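Local coordinates for probable quinone reductase Qor (NADPH:quinone reductase) (Zeta-crystallin homolog protein) (Mycobacterium tuberculosis, PDB 4RVU) that probably catalyses the transfer of electrons from NADPH to quinones, binding the dinucleotide between a Rossmann-type and a GroES-like domain, at residues 41-51 and 61-69. Residues are numbered along the deposited sequence; the frame is centred on the assembly and turned at random.
Sequences IGVNFIDTYFR and FVIGSEVCG. With NDP (NADPH dihydro-nicotinamide-adenine-dinucleotide phosphate), chain E.
Asn-44 and Glu-66 meet side chain to side chain, crossing at about a right angle. ND2 of Asn-44 donates to OE1 of Glu-66 at 2.9 Å, the N-H pointing at it nearly straight (162°). The acceptor lies close to the amide plane, yet the bond arrives on the anti side of OE1, tilted 32° out of the carboxylate plane. Glu-66 gets there with CG anti to its backbone N (chi1 -174°) and an extended chain, which runs close past CA of Gly-42. Between the two strands, Gly-42 N donates to Glu-66 O at 2.9 Å. Lys-129 of helix 120-140 bridges the pair, salt-bridged to OE1 and hydrogen-bonded to Asn-44 OD1, while Leu-128 N holds OE2; the buried carboxylate would thus probably stay charged.

Two waters sit between the segments. Water 1 takes N-H groups from Asn-44 ND2 and Ser-65 N and lies 2.8 Å from Asp-47 OD1; water 2 links Glu-66 N with Gly-42 O. Asn-44 N donates to Asp-47 OD2 at 2.9 Å, from above the carboxylate plane, and OD2 also bonds Tyr-100. Further along the helix, apolar side chains of 61-69 lie against its backbone: CD1 of Ile-63 pushes up to Asp-47 O (3.2 Å) and CB of Arg-51 (3.7 Å), and the Phe-61 ring turns its edge to Phe-50 O, with CZ 3.4 Å away. Phe-50 CB adds apolar contacts to Phe-61 CZ and Ile-63 CD1.

On the far side of Asn-44, Phe-45 N reaches O2N of NADPH at 3.3 Å, so the start of helix 45-52 meets the cofactor's pyrophosphate. Strand 40-42 runs antiparallel between 67-74 and 327-331 in the GroES-like domain, 61-62 edges a separate small sheet, and helices 120-140 and 312-320 pack against the junction.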
loop_
_atom_site.group_PDB
_atom_site.type_symbol
_atom_site.label_atom_id
_atom_site.label_comp_id
_atom_site.label_asym_id
_atom_site.label_seq_id
_atom_site.Cartn_x
_atom_site.Cartn_y
_atom_site.Cartn_z
ATOM N N ILE A 41 -6.077 -5.018 -33.290
ATOM C CA ILE A 41 -5.379 -4.011 -32.492
ATOM C C ILE A 41 -6.194 -3.717 -31.248
ATOM O O ILE A 41 -7.377 -3.412 -31.339
ATOM C CB ILE A 41 -5.192 -2.733 -33.325
ATOM C CG1 ILE A 41 -4.298 -3.030 -34.528
ATOM C CG2 ILE A 41 -4.580 -1.603 -32.492
ATOM C CD1 ILE A 41 -4.503 -2.072 -35.675
ATOM N N GLY A 42 -5.565 -3.789 -30.078
ATOM C CA GLY A 42 -6.293 -3.579 -28.840
ATOM C C GLY A 42 -6.542 -2.106 -28.567
ATOM O O GLY A 42 -5.697 -1.257 -28.843
ATOM N N VAL A 43 -7.717 -1.801 -28.037
ATOM C CA VAL A 43 -8.011 -0.459 -27.544
ATOM C C VAL A 43 -7.930 -0.471 -26.018
ATOM O O VAL A 43 -8.478 -1.363 -25.365
ATOM C CB VAL A 43 -9.395 0.028 -28.027
ATOM C CG1 VAL A 43 -9.736 1.388 -27.420
ATOM C CG2 VAL A 43 -9.399 0.130 -29.545
ATOM N N ASN A 44 -7.224 0.501 -25.451
ATOM C CA ASN A 44 -7.066 0.554 -23.997
ATOM C C ASN A 44 -7.313 1.944 -23.468
ATOM O O ASN A 44 -7.016 2.918 -24.150
ATOM C CB ASN A 44 -5.673 0.068 -23.609
ATOM C CG ASN A 44 -5.500 -1.400 -23.892
ATOM O OD1 ASN A 44 -6.006 -2.243 -23.140
ATOM N ND2 ASN A 44 -4.832 -1.725 -25.002
ATOM N N PHE A 45 -7.862 2.047 -22.258
ATOM C CA PHE A 45 -8.214 3.364 -21.739
ATOM C C PHE A 45 -6.999 4.283 -21.665
ATOM O O PHE A 45 -7.120 5.496 -21.845
ATOM C CB PHE A 45 -8.908 3.278 -20.380
ATOM C CG PHE A 45 -10.007 4.283 -20.219
ATOM C CD1 PHE A 45 -9.720 5.606 -19.901
ATOM C CD2 PHE A 45 -11.324 3.913 -20.415
ATOM C CE1 PHE A 45 -10.743 6.543 -19.769
ATOM C CE2 PHE A 45 -12.349 4.832 -20.292
ATOM C CZ PHE A 45 -12.060 6.151 -19.968
ATOM N N ILE A 46 -5.825 3.705 -21.445
ATOM C CA ILE A 46 -4.603 4.500 -21.403
ATOM C C ILE A 46 -4.319 5.192 -22.725
ATOM O O ILE A 46 -3.667 6.240 -22.739
ATOM C CB ILE A 46 -3.369 3.678 -20.941
ATOM C CG1 ILE A 46 -2.221 4.606 -20.517
ATOM C CG2 ILE A 46 -2.901 2.730 -22.008
ATOM C CD1 ILE A 46 -0.997 3.863 -20.019
ATOM N N ASP A 47 -4.802 4.616 -23.833
ATOM C CA ASP A 47 -4.635 5.248 -25.141
ATOM C C ASP A 47 -5.240 6.655 -25.113
ATOM O O ASP A 47 -4.723 7.576 -25.759
ATOM C CB ASP A 47 -5.317 4.439 -26.268
ATOM C CG ASP A 47 -4.817 2.995 -26.372
ATOM O OD1 ASP A 47 -3.729 2.678 -25.845
ATOM O OD2 ASP A 47 -5.518 2.176 -27.023
ATOM N N THR A 48 -6.339 6.815 -24.380
ATOM C CA THR A 48 -7.028 8.102 -24.323
ATOM C C THR A 48 -6.218 9.141 -23.544
ATOM O O THR A 48 -6.338 10.341 -23.810
ATOM C CB THR A 48 -8.429 8.001 -23.693
ATOM O OG1 THR A 48 -8.319 7.812 -22.272
ATOM C CG2 THR A 48 -9.242 6.863 -24.321
ATOM N N TYR A 49 -5.412 8.682 -22.584
ATOM C CA TYR A 49 -4.608 9.594 -21.759
ATOM C C TYR A 49 -3.442 10.124 -22.592
ATOM O O TYR A 49 -3.058 11.289 -22.470
ATOM C CB TYR A 49 -4.067 8.912 -20.487
ATOM C CG TYR A 49 -5.078 8.251 -19.561
ATOM C CD1 TYR A 49 -6.327 8.817 -19.304
ATOM C CD2 TYR A 49 -4.763 7.058 -18.923
ATOM C CE1 TYR A 49 -7.238 8.188 -18.444
ATOM C CE2 TYR A 49 -5.655 6.427 -18.072
ATOM C CZ TYR A 49 -6.893 6.990 -17.837
ATOM O OH TYR A 49 -7.771 6.334 -16.982
ATOM N N PHE A 50 -2.876 9.268 -23.442
ATOM C CA PHE A 50 -1.831 9.687 -24.372
ATOM C C PHE A 50 -2.368 10.586 -25.472
ATOM O O PHE A 50 -1.705 11.540 -25.892
ATOM C CB PHE A 50 -1.148 8.481 -25.011
ATOM C CG PHE A 50 -0.129 7.834 -24.131
ATOM C CD1 PHE A 50 -0.296 6.528 -23.697
ATOM C CD2 PHE A 50 0.995 8.539 -23.727
ATOM C CE1 PHE A 50 0.648 5.934 -22.877
ATOM C CE2 PHE A 50 1.940 7.954 -22.905
ATOM C CZ PHE A 50 1.768 6.648 -22.484
ATOM N N ARG A 51 -3.561 10.263 -25.958
ATOM C CA ARG A 51 -4.200 11.076 -26.979
ATOM C C ARG A 51 -4.492 12.473 -26.424
ATOM O O ARG A 51 -4.269 13.480 -27.103
ATOM C CB ARG A 51 -5.491 10.411 -27.439
ATOM C CG ARG A 51 -6.129 11.073 -28.650
ATOM C CD ARG A 51 -7.466 11.654 -28.275
ATOM N NE ARG A 51 -8.331 10.640 -27.696
ATOM C CZ ARG A 51 -9.043 10.788 -26.583
ATOM N NH1 ARG A 51 -9.024 11.929 -25.905
ATOM N NH2 ARG A 51 -9.785 9.785 -26.155
ATOM N N PHE A 61 3.058 11.222 -32.788
ATOM C CA PHE A 61 3.260 9.796 -32.571
ATOM C C PHE A 61 2.086 8.994 -33.118
ATOM O O PHE A 61 0.970 9.507 -33.212
ATOM C CB PHE A 61 3.516 9.477 -31.089
ATOM C CG PHE A 61 2.383 9.850 -30.157
ATOM C CD1 PHE A 61 2.349 11.102 -29.548
ATOM C CD2 PHE A 61 1.383 8.933 -29.849
ATOM C CE1 PHE A 61 1.323 11.441 -28.677
ATOM C CE2 PHE A 61 0.355 9.263 -28.985
ATOM C CZ PHE A 61 0.324 10.521 -28.394
ATOM N N VAL A 62 2.360 7.757 -33.519
ATOM C CA VAL A 62 1.307 6.798 -33.846
ATOM C C VAL A 62 0.938 6.141 -32.525
ATOM O O VAL A 62 1.814 5.667 -31.801
ATOM C CB VAL A 62 1.786 5.744 -34.864
ATOM C CG1 VAL A 62 0.736 4.661 -35.053
ATOM C CG2 VAL A 62 2.097 6.394 -36.200
ATOM N N ILE A 63 -0.353 6.128 -32.202
ATOM C CA ILE A 63 -0.829 5.770 -30.864
ATOM C C ILE A 63 -1.063 4.263 -30.666
ATOM O O ILE A 63 -1.238 3.528 -31.645
ATOM C CB ILE A 63 -2.121 6.557 -30.567
ATOM C CG1 ILE A 63 -2.538 6.467 -29.101
ATOM C CG2 ILE A 63 -3.230 6.118 -31.489
ATOM C CD1 ILE A 63 -3.435 7.598 -28.683
ATOM N N GLY A 64 -1.043 3.814 -29.404
ATOM C CA GLY A 64 -1.454 2.460 -29.036
ATOM C C GLY A 64 -0.315 1.499 -28.751
ATOM O O GLY A 64 0.769 1.629 -29.320
ATOM N N SER A 65 -0.549 0.517 -27.881
ATOM C CA SER A 65 0.520 -0.420 -27.536
ATOM C C SER A 65 0.141 -1.895 -27.621
ATOM O O SER A 65 0.992 -2.759 -27.420
ATOM C CB SER A 65 1.099 -0.106 -26.146
ATOM O OG SER A 65 0.225 -0.501 -25.108
ATOM N N GLU A 66 -1.116 -2.197 -27.927
ATOM C CA GLU A 66 -1.550 -3.596 -27.954
ATOM C C GLU A 66 -1.868 -4.044 -29.379
ATOM O O GLU A 66 -2.665 -3.415 -30.071
ATOM C CB GLU A 66 -2.758 -3.813 -27.029
ATOM C CG GLU A 66 -3.192 -5.279 -26.880
ATOM C CD GLU A 66 -4.322 -5.489 -25.860
ATOM O OE1 GLU A 66 -5.117 -4.553 -25.616
ATOM O OE2 GLU A 66 -4.409 -6.602 -25.293
ATOM N N VAL A 67 -1.220 -5.120 -29.824
ATOM C CA VAL A 67 -1.431 -5.628 -31.188
ATOM C C VAL A 67 -1.272 -7.134 -31.221
ATOM O O VAL A 67 -0.449 -7.690 -30.508
ATOM C CB VAL A 67 -0.453 -4.993 -32.203
ATOM C CG1 VAL A 67 0.984 -5.357 -31.863
ATOM C CG2 VAL A 67 -0.775 -5.418 -33.653
ATOM N N CYS A 68 -2.086 -7.793 -32.037
ATOM C CA CYS A 68 -1.839 -9.183 -32.388
ATOM C C CYS A 68 -1.699 -9.249 -33.901
ATOM O O CYS A 68 -2.488 -8.640 -34.629
ATOM C CB CYS A 68 -2.998 -10.072 -31.939
ATOM S SG CYS A 68 -2.837 -11.781 -32.513
ATOM N N GLY A 69 -0.680 -9.957 -34.382
ATOM C CA GLY A 69 -0.532 -10.160 -35.815
ATOM C C GLY A 69 0.621 -11.087 -36.122
ATOM O O GLY A 69 1.088 -11.804 -35.241
HETATM P PA NDP E . -12.908 -0.323 -19.579
HETATM O O1A NDP E . -13.257 -1.266 -20.695
HETATM O O2A NDP E . -13.066 -0.771 -18.155
HETATM O O5B NDP E . -13.733 1.042 -19.784
HETATM C C5B NDP E . -13.817 1.995 -18.730
HETATM C C4B NDP E . -15.081 1.705 -17.939
HETATM O O4B NDP E . -15.093 2.420 -16.703
HETATM C C3B NDP E . -16.321 2.160 -18.687
HETATM O O3B NDP E . -16.819 1.142 -19.556
HETATM C C2B NDP E . -17.299 2.485 -17.577
HETATM O O2B NDP E . -18.167 1.387 -17.331
HETATM C C1B NDP E . -16.435 2.756 -16.353
HETATM N N9A NDP E . -16.562 4.197 -16.036
HETATM C C8A NDP E . -17.038 4.711 -14.890
HETATM N N7A NDP E . -17.040 6.064 -14.928
HETATM C C5A NDP E . -16.566 6.436 -16.128
HETATM C C6A NDP E . -16.308 7.717 -16.823
HETATM N N6A NDP E . -16.568 8.898 -16.218
HETATM N N1A NDP E . -15.809 7.665 -18.075
HETATM C C2A NDP E . -15.549 6.494 -18.681
HETATM N N3A NDP E . -15.759 5.297 -18.113
HETATM C C4A NDP E . -16.256 5.201 -16.858
HETATM O O3 NDP E . -11.403 0.180 -19.807
HETATM P PN NDP E . -10.156 -0.829 -19.762
HETATM O O1N NDP E . -10.664 -2.214 -19.461
HETATM O O2N NDP E . -9.315 -0.567 -20.983
HETATM O O5D NDP E . -9.342 -0.306 -18.480
HETATM C C5D NDP E . -9.954 -0.289 -17.193
HETATM C C4D NDP E . -9.235 0.709 -16.297
HETATM O O4D NDP E . -7.986 0.167 -15.874
HETATM C C3D NDP E . -8.915 1.987 -17.046
HETATM O O3D NDP E . -9.090 3.082 -16.148
HETATM C C2D NDP E . -7.451 1.867 -17.409
HETATM O O2D NDP E . -6.839 3.157 -17.437
HETATM C C1D NDP E . -6.905 1.008 -16.280
HETATM N N1N NDP E . -5.772 0.162 -16.656
HETATM C C2N NDP E . -4.686 0.181 -15.881
HETATM C C3N NDP E . -3.573 -0.602 -16.152
HETATM C C7N NDP E . -2.385 -0.524 -15.241
HETATM O O7N NDP E . -1.434 -1.259 -15.440
HETATM N N7N NDP E . -2.407 0.345 -14.232
HETATM C C4N NDP E . -3.548 -1.529 -17.344
HETATM C C5N NDP E . -4.794 -1.465 -18.098
HETATM C C6N NDP E . -5.847 -0.636 -17.726
HETATM P P2B NDP E . -19.501 1.575 -16.452
HETATM O O1X NDP E . -19.360 2.947 -15.858
HETATM O O2X NDP E . -20.620 1.449 -17.445
HETATM O O3X NDP E . -19.452 0.451 -15.458
HETATM O O HOH W 1 -3.274 0.112 -26.748
HETATM O O HOH W 2 -3.199 -0.719 -29.438
#